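Local structure of outer surface protein (Borrelia burgdorferi, 5IZT) at residues 247-250 with 251-255; 295-298 with 299-303; 189-192 with 193-197. The protein is an outer surface protein of the Lyme disease spirochete of unestablished function, a PFam54_60 family member with a helical BbCRASP-1-type domain. All coordinates share one frame; numbering follows the deposited sequence.

Contact 1 (247-250 with 251-255); sequences NERN and KFYAL
Tyr253 and Arg249, one helical turn apart, lie side by side and point the same way, with the tyrosine ring and the guanidinium planes 57° apart. The ring leans back over the preceding turn because its CG stands beside the backbone N (chi1 -55°). This puts one face on the backbone: Arg249 O sits over the ring centre, 3.3 Å above its plane. The same oxygen also takes the straight helix bond from Tyr253 N at 3.1 Å, in the carbonyl plane, so the carbonyl that accepts from the tyrosine amide also lies against the face of its ring. Tyr253 OH comes to the guanidinium edge, near its plane, and lies 4.1 Å from Arg249 CB. Both side chains end on Glu206, which takes a salt bridge from Arg249 NE and a hydrogen bond with Tyr253 OH at the same carboxylate oxygen. Arg249 NH1 also reaches the carbonyls of Leu238 and Ser240, so this buried arginine is held at several points.

On another side of the helix, Lys251 curls back toward Asn247 with bends at chi2 and chi4, bringing its CE 4.0 Å from Asn247 ND2. A water joins the two residues: it accepts from Lys251 NZ at 2.9 Å, gives a hydrogen to Asn247 O at 2.8 Å and bonds weakly to Asn247 OD1. The charge of Lys251 is met by Glu298 in a salt bridge.

Helix 243-255 is thus wedged among several neighbours. Phe204 and Phe211 meet the Tyr253 ring, Glu248 binds the amides of Ile224 and Ser225, and Phe252 packs against Met287 of helix 280-316 and Trp346 of helix 322-359.

Contact 2 (295-298 with 299-303); sequences ISFE and LALEE
Phe297 and Leu301 form an i to i+4 pair on the inward side of the long helix 280-316, part of an all-helical bundle; residues 299-303 run into a predicted coiled coil. Here the packing is tight. Leu301 lies over one face of the phenylalanine ring, crossing it at a slant, and its CD1 comes 3.7 Å from Phe297 CE2. With CG anti to the backbone N (chi1 175°), the ring extends toward helix 322-359, where it touches Ile339 and Leu340 and makes a cation-pi contact with Arg343. Leu301 reaches Leu336 of that helix and Ile191 of helix 179-197. Ala300, also buried, touches Ile339.

The other apolar pair is looser. Ile295 and Leu299 run alongside each other and meet through methyl groups, Ile295 CG2 and Leu299 CD1 being 4.0 Å apart; Leu299 is exposed to solvent, although Tyr392 touches it. Glu298 extends from its CG to a carboxylate that is bound by Lys251 and Gln294.

The backbone does not follow this split: Leu299 N to Ile295 O and Leu301 N to Phe297 O are both 3.1 Å, and the weak bond is Glu302 N to Glu298 O, 3.4 Å but nearly straight at 166°.

Contact 3 (189-192 with 193-197); sequences RAIS and EEKNK
Lys195 CG stands beside its own backbone N (chi1 -66°), which turns the lysine chain back over the preceding turn, while Ile191 sends CG2 anti to its backbone N. The two side chains therefore cross at a slant: Ile191 CG2 lies 4.0 Å from Lys195 CD, and Lys195 CG rests 3.3 Å from Ile191 O. Further bends at chi3 and chi4 steer the ammonium group away from this turn to Glu302, with which it forms a salt bridge. Beneath the pair, Lys195 N donates to Ile191 O at 2.8 Å, nearly along the carbonyl axis.

Arg189 and Glu193, on the exposed side, run alongside each other and point the same way in the arginine conformer described, one of two. What meets the carboxylate is the arginine's aliphatic part: Arg189 CG lies 3.9 Å from Glu193 OE2. The opposite charges are near each other without their atoms touching, and the placing of the guanidinium is tentative.

Glu194 bends at chi2 and is tied down at OE2. Lys197 NZ bridges to that oxygen at 3.0 Å on its syn side, 33° out of the carboxylate plane. A water also donates to Glu194 OE2 at 2.9 Å and bonds weakly to Ala190 O.

These residues form the last turns of helix 179-197, which lies along the bundle. Ile191 faces Ile304 of helix 280-316, Glu194 touches Phe297 of that helix, and Ala190 and Ile191 both reach Leu336 of helix 322-359.

Overall arrangement
Contact 2 is the common neighbour: its helix 280-316 touches both other sites, whereas contacts 1 and 3 come no nearer than about 5 Å between nearest atoms, their centres about 17 Å apart. The centre of contact 2 lies about 14 Å from that of contact 1 and about 11 Å from that of contact 3. Each junction pairs a salt bridge with packing. Lys251 NZ meets Glu298 OE1 at 3.0 Å, and Ile295 packs against Glu248 and Lys251. Lys195 NZ meets Glu302 OE1 at 2.7 Å, beside packing of Ile191 CG2 on Leu301 O. No ligand pocket or active site is identified here; the two junctions join helices 243-255 and 179-197 to helix 280-316.

Contact 1 (247-250 with 251-255)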
loop_
_atom_site.group_PDB
_atom_site.type_symbol
_atom_site.label_atom_id
_atom_site.label_comp_id
_atom_site.label_asym_id
_atom_site.label_seq_id
_atom_site.Cartn_x
_atom_site.Cartn_y
_atom_site.Cartn_z
ATOM N N ASN A 247 7.580 3.940 11.883
ATOM C CA ASN A 247 6.307 3.266 11.629
ATOM C C ASN A 247 5.824 3.513 10.203
ATOM O O ASN A 247 5.357 2.587 9.523
ATOM C CB ASN A 247 5.266 3.753 12.636
ATOM C CG ASN A 247 3.950 3.001 12.523
ATOM O OD1 ASN A 247 3.869 1.828 12.880
ATOM N ND2 ASN A 247 2.924 3.666 12.018
ATOM N N GLU A 248 5.938 4.754 9.722
ATOM C CA GLU A 248 5.435 5.065 8.391
ATOM C C GLU A 248 6.340 4.524 7.292
ATOM O O GLU A 248 5.842 4.039 6.268
ATOM C CB GLU A 248 5.255 6.574 8.211
ATOM C CG GLU A 248 4.664 6.899 6.848
ATOM C CD GLU A 248 3.645 8.007 6.861
ATOM O OE1 GLU A 248 3.896 9.034 6.199
ATOM O OE2 GLU A 248 2.607 7.863 7.531
ATOM N N ARG A 249 7.669 4.609 7.458
ATOM C CA ARG A 249 8.544 3.941 6.497
ATOM C C ARG A 249 8.226 2.457 6.413
ATOM O O ARG A 249 8.307 1.858 5.335
ATOM C CB ARG A 249 10.021 4.126 6.872
ATOM C CG ARG A 249 10.467 5.581 6.915
ATOM C CD ARG A 249 11.983 5.668 6.968
ATOM N NE ARG A 249 12.580 5.158 8.203
ATOM C CZ ARG A 249 12.862 5.915 9.258
ATOM N NH1 ARG A 249 12.555 7.218 9.243
ATOM N NH2 ARG A 249 13.466 5.383 10.318
ATOM N N ASN A 250 7.843 1.852 7.530
ATOM C CA ASN A 250 7.542 0.429 7.475
ATOM C C ASN A 250 6.265 0.133 6.703
ATOM O O ASN A 250 6.101 -1.001 6.226
ATOM C CB ASN A 250 7.484 -0.144 8.886
ATOM C CG ASN A 250 8.858 -0.554 9.384
ATOM O OD1 ASN A 250 9.746 0.280 9.545
ATOM N ND2 ASN A 250 9.045 -1.846 9.604
ATOM N N LYS A 251 5.365 1.114 6.544
ATOM C CA LYS A 251 4.223 0.885 5.657
ATOM C C LYS A 251 4.681 0.743 4.210
ATOM O O LYS A 251 4.106 -0.043 3.450
ATOM C CB LYS A 251 3.206 2.017 5.781
ATOM C CG LYS A 251 2.767 2.255 7.229
ATOM C CD LYS A 251 1.354 1.895 7.466
ATOM C CE LYS A 251 0.992 2.102 8.941
ATOM N NZ LYS A 251 0.957 0.800 9.661
ATOM N N PHE A 252 5.684 1.530 3.790
ATOM C CA PHE A 252 6.220 1.342 2.443
ATOM C C PHE A 252 6.898 -0.016 2.313
ATOM O O PHE A 252 6.757 -0.693 1.284
ATOM C CB PHE A 252 7.214 2.446 2.062
ATOM C CG PHE A 252 7.733 2.292 0.665
ATOM C CD1 PHE A 252 6.906 2.584 -0.431
ATOM C CD2 PHE A 252 9.011 1.793 0.432
ATOM C CE1 PHE A 252 7.363 2.408 -1.734
ATOM C CE2 PHE A 252 9.484 1.602 -0.887
ATOM C CZ PHE A 252 8.658 1.923 -1.966
ATOM N N TYR A 253 7.646 -0.428 3.330
ATOM C CA TYR A 253 8.268 -1.759 3.285
ATOM C C TYR A 253 7.213 -2.850 3.214
ATOM O O TYR A 253 7.394 -3.864 2.520
ATOM C CB TYR A 253 9.170 -1.967 4.502
ATOM C CG TYR A 253 10.227 -0.891 4.670
ATOM C CD1 TYR A 253 10.730 -0.210 3.566
ATOM C CD2 TYR A 253 10.693 -0.531 5.940
ATOM C CE1 TYR A 253 11.682 0.805 3.715
ATOM C CE2 TYR A 253 11.663 0.493 6.095
ATOM C CZ TYR A 253 12.148 1.141 4.985
ATOM O OH TYR A 253 13.105 2.141 5.130
ATOM N N ALA A 254 6.102 -2.665 3.938
ATOM C CA ALA A 254 5.014 -3.637 3.913
ATOM C C ALA A 254 4.343 -3.696 2.546
ATOM O O ALA A 254 3.931 -4.773 2.098
ATOM C CB ALA A 254 3.986 -3.298 4.988
ATOM N N LEU A 255 4.208 -2.544 1.884
ATOM C CA LEU A 255 3.652 -2.504 0.537
ATOM C C LEU A 255 4.484 -3.338 -0.432
ATOM O O LEU A 255 3.938 -3.977 -1.348
ATOM C CB LEU A 255 3.585 -1.048 0.062
ATOM C CG LEU A 255 3.194 -0.808 -1.390
ATOM C CD1 LEU A 255 1.771 -1.316 -1.674
ATOM C CD2 LEU A 255 3.340 0.692 -1.687
HETATM O O HOH W 1 3.774 0.287 10.072
#

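Contact 2 (295-298 with 299-303)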
loop_
_atom_site.group_PDB
_atom_site.type_symbol
_atom_site.label_atom_id
_atom_site.label_comp_id
_atom_site.label_asym_id
_atom_site.label_seq_id
_atom_site.Cartn_x
_atom_site.Cartn_y
_atom_site.Cartn_z
ATOM N N ILE A 295 -1.702 2.458 3.480
ATOM C CA ILE A 295 -2.427 2.953 4.641
ATOM C C ILE A 295 -3.912 2.666 4.482
ATOM O O ILE A 295 -4.564 2.154 5.403
ATOM C CB ILE A 295 -2.162 4.454 4.836
ATOM C CG1 ILE A 295 -0.700 4.662 5.286
ATOM C CG2 ILE A 295 -3.167 5.026 5.836
ATOM C CD1 ILE A 295 -0.227 6.123 5.252
ATOM N N SER A 296 -4.470 2.997 3.314
ATOM C CA SER A 296 -5.893 2.730 3.084
ATOM C C SER A 296 -6.190 1.243 3.119
ATOM O O SER A 296 -7.245 0.832 3.612
ATOM C CB SER A 296 -6.348 3.304 1.744
ATOM O OG SER A 296 -6.403 4.725 1.768
ATOM N N PHE A 297 -5.307 0.433 2.529
ATOM C CA PHE A 297 -5.468 -1.023 2.548
ATOM C C PHE A 297 -5.602 -1.543 3.977
ATOM O O PHE A 297 -6.528 -2.305 4.290
ATOM C CB PHE A 297 -4.275 -1.671 1.829
ATOM C CG PHE A 297 -4.257 -3.165 1.873
ATOM C CD1 PHE A 297 -5.074 -3.910 1.022
ATOM C CD2 PHE A 297 -3.418 -3.833 2.736
ATOM C CE1 PHE A 297 -5.040 -5.302 1.045
ATOM C CE2 PHE A 297 -3.383 -5.237 2.771
ATOM C CZ PHE A 297 -4.204 -5.964 1.932
ATOM N N GLU A 298 -4.700 -1.125 4.870
ATOM C CA GLU A 298 -4.751 -1.623 6.245
ATOM C C GLU A 298 -5.995 -1.132 6.981
ATOM O O GLU A 298 -6.580 -1.870 7.790
ATOM C CB GLU A 298 -3.474 -1.213 6.996
ATOM C CG GLU A 298 -2.224 -1.934 6.491
ATOM C CD GLU A 298 -0.947 -1.549 7.236
ATOM O OE1 GLU A 298 -1.029 -0.944 8.328
ATOM O OE2 GLU A 298 0.147 -1.850 6.708
ATOM N N LEU A 299 -6.393 0.123 6.758
ATOM C CA LEU A 299 -7.612 0.624 7.392
ATOM C C LEU A 299 -8.846 -0.123 6.879
ATOM O O LEU A 299 -9.791 -0.379 7.636
ATOM C CB LEU A 299 -7.750 2.134 7.153
ATOM C CG LEU A 299 -6.780 3.076 7.881
ATOM C CD1 LEU A 299 -6.875 4.460 7.294
ATOM C CD2 LEU A 299 -7.082 3.124 9.390
ATOM N N ALA A 300 -8.843 -0.496 5.599
ATOM C CA ALA A 300 -9.979 -1.206 5.020
ATOM C C ALA A 300 -10.102 -2.609 5.594
ATOM O O ALA A 300 -11.216 -3.103 5.817
ATOM C CB ALA A 300 -9.846 -1.246 3.494
ATOM N N LEU A 301 -8.974 -3.277 5.840
ATOM C CA LEU A 301 -9.046 -4.588 6.479
ATOM C C LEU A 301 -9.755 -4.501 7.825
ATOM O O LEU A 301 -10.703 -5.247 8.087
ATOM C CB LEU A 301 -7.639 -5.170 6.648
ATOM C CG LEU A 301 -6.870 -5.459 5.358
ATOM C CD1 LEU A 301 -5.463 -5.877 5.749
ATOM C CD2 LEU A 301 -7.546 -6.551 4.506
ATOM N N GLU A 302 -9.361 -3.542 8.667
ATOM C CA GLU A 302 -9.999 -3.417 9.976
ATOM C C GLU A 302 -11.466 -3.014 9.853
ATOM O O GLU A 302 -12.299 -3.448 10.656
ATOM C CB GLU A 302 -9.236 -2.426 10.856
ATOM C CG GLU A 302 -9.654 -2.459 12.332
ATOM C CD GLU A 302 -9.781 -3.875 12.912
ATOM O OE1 GLU A 302 -8.874 -4.717 12.708
ATOM O OE2 GLU A 302 -10.792 -4.132 13.606
ATOM N N GLU A 303 -11.794 -2.162 8.880
ATOM C CA GLU A 303 -13.181 -1.748 8.691
ATOM C C GLU A 303 -14.068 -2.926 8.294
ATOM O O GLU A 303 -15.191 -3.060 8.799
ATOM C CB GLU A 303 -13.244 -0.632 7.637
ATOM C CG GLU A 303 -14.595 0.067 7.527
ATOM C CD GLU A 303 -14.964 0.869 8.764
ATOM O OE1 GLU A 303 -14.059 1.441 9.410
ATOM O OE2 GLU A 303 -16.172 0.928 9.082
#

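Contact 3 (189-192 with 193-197)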
loop_
_atom_site.group_PDB
_atom_site.type_symbol
_atom_site.label_atom_id
_atom_site.label_comp_id
_atom_site.label_asym_id
_atom_site.label_seq_id
_atom_site.Cartn_x
_atom_site.Cartn_y
_atom_site.Cartn_z
ATOM N N ARG A 189 -11.396 -15.370 8.150
ATOM C CA ARG A 189 -10.080 -15.965 7.926
ATOM C C ARG A 189 -9.271 -15.157 6.910
ATOM O O ARG A 189 -8.067 -14.929 7.095
ATOM C CB ARG A 189 -10.264 -17.410 7.454
ATOM C CG ARG A 189 -9.096 -18.360 7.676
ATOM C CD ARG A 189 -9.564 -19.823 7.561
ATOM N NE ARG A 189 -10.353 -20.069 6.348
ATOM C CZ ARG A 189 -11.673 -20.250 6.313
ATOM N NH1 ARG A 189 -12.387 -20.234 7.430
ATOM N NH2 ARG A 189 -12.281 -20.461 5.154
ATOM N N ALA A 190 -9.916 -14.722 5.825
ATOM C CA ALA A 190 -9.185 -14.012 4.778
ATOM C C ALA A 190 -8.627 -12.686 5.285
ATOM O O ALA A 190 -7.489 -12.322 4.969
ATOM C CB ALA A 190 -10.086 -13.779 3.572
ATOM N N ILE A 191 -9.415 -11.959 6.075
ATOM C CA ILE A 191 -8.963 -10.694 6.652
ATOM C C ILE A 191 -7.803 -10.936 7.608
ATOM O O ILE A 191 -6.797 -10.211 7.601
ATOM C CB ILE A 191 -10.130 -9.991 7.370
ATOM C CG1 ILE A 191 -11.225 -9.565 6.374
ATOM C CG2 ILE A 191 -9.622 -8.823 8.234
ATOM C CD1 ILE A 191 -10.822 -8.427 5.441
ATOM N N SER A 192 -7.943 -11.948 8.465
ATOM C CA SER A 192 -6.890 -12.296 9.413
ATOM C C SER A 192 -5.595 -12.669 8.695
ATOM O O SER A 192 -4.501 -12.272 9.120
ATOM C CB SER A 192 -7.372 -13.446 10.295
ATOM O OG SER A 192 -6.372 -13.832 11.214
ATOM N N GLU A 193 -5.695 -13.440 7.608
ATOM C CA GLU A 193 -4.505 -13.769 6.829
ATOM C C GLU A 193 -3.840 -12.515 6.274
ATOM O O GLU A 193 -2.609 -12.408 6.263
ATOM C CB GLU A 193 -4.863 -14.725 5.691
ATOM C CG GLU A 193 -5.100 -16.169 6.125
ATOM C CD GLU A 193 -5.604 -17.042 4.985
ATOM O OE1 GLU A 193 -5.602 -16.568 3.828
ATOM O OE2 GLU A 193 -6.010 -18.197 5.249
ATOM N N GLU A 194 -4.636 -11.556 5.800
ATOM C CA GLU A 194 -4.063 -10.344 5.223
ATOM C C GLU A 194 -3.471 -9.427 6.288
ATOM O O GLU A 194 -2.398 -8.840 6.074
ATOM C CB GLU A 194 -5.116 -9.606 4.406
ATOM C CG GLU A 194 -5.510 -10.351 3.161
ATOM C CD GLU A 194 -4.323 -10.574 2.239
ATOM O OE1 GLU A 194 -3.448 -9.673 2.150
ATOM O OE2 GLU A 194 -4.257 -11.646 1.613
ATOM N N LYS A 195 -4.148 -9.286 7.435
ATOM C CA LYS A 195 -3.587 -8.491 8.524
ATOM C C LYS A 195 -2.242 -9.045 8.956
ATOM O O LYS A 195 -1.306 -8.275 9.218
ATOM C CB LYS A 195 -4.531 -8.465 9.726
ATOM C CG LYS A 195 -5.844 -7.747 9.508
ATOM C CD LYS A 195 -6.725 -7.843 10.754
ATOM C CE LYS A 195 -6.259 -6.900 11.850
ATOM N NZ LYS A 195 -6.619 -5.489 11.545
ATOM N N ASN A 196 -2.128 -10.382 9.048
ATOM C CA ASN A 196 -0.866 -10.989 9.451
ATOM C C ASN A 196 0.262 -10.628 8.491
ATOM O O ASN A 196 1.398 -10.406 8.923
ATOM C CB ASN A 196 -0.993 -12.509 9.558
ATOM C CG ASN A 196 0.217 -13.143 10.227
ATOM O OD1 ASN A 196 1.010 -13.835 9.579
ATOM N ND2 ASN A 196 0.387 -12.883 11.521
ATOM N N LYS A 197 -0.031 -10.564 7.189
ATOM C CA LYS A 197 1.009 -10.252 6.213
ATOM C C LYS A 197 1.425 -8.788 6.228
ATOM O O LYS A 197 2.468 -8.453 5.658
ATOM C CB LYS A 197 0.550 -10.633 4.811
ATOM C CG LYS A 197 0.635 -12.115 4.547
ATOM C CD LYS A 197 0.339 -12.423 3.098
ATOM C CE LYS A 197 -1.119 -12.180 2.775
ATOM N NZ LYS A 197 -1.455 -12.563 1.374
HETATM O O HOH W 2 -6.573 -13.310 1.882
#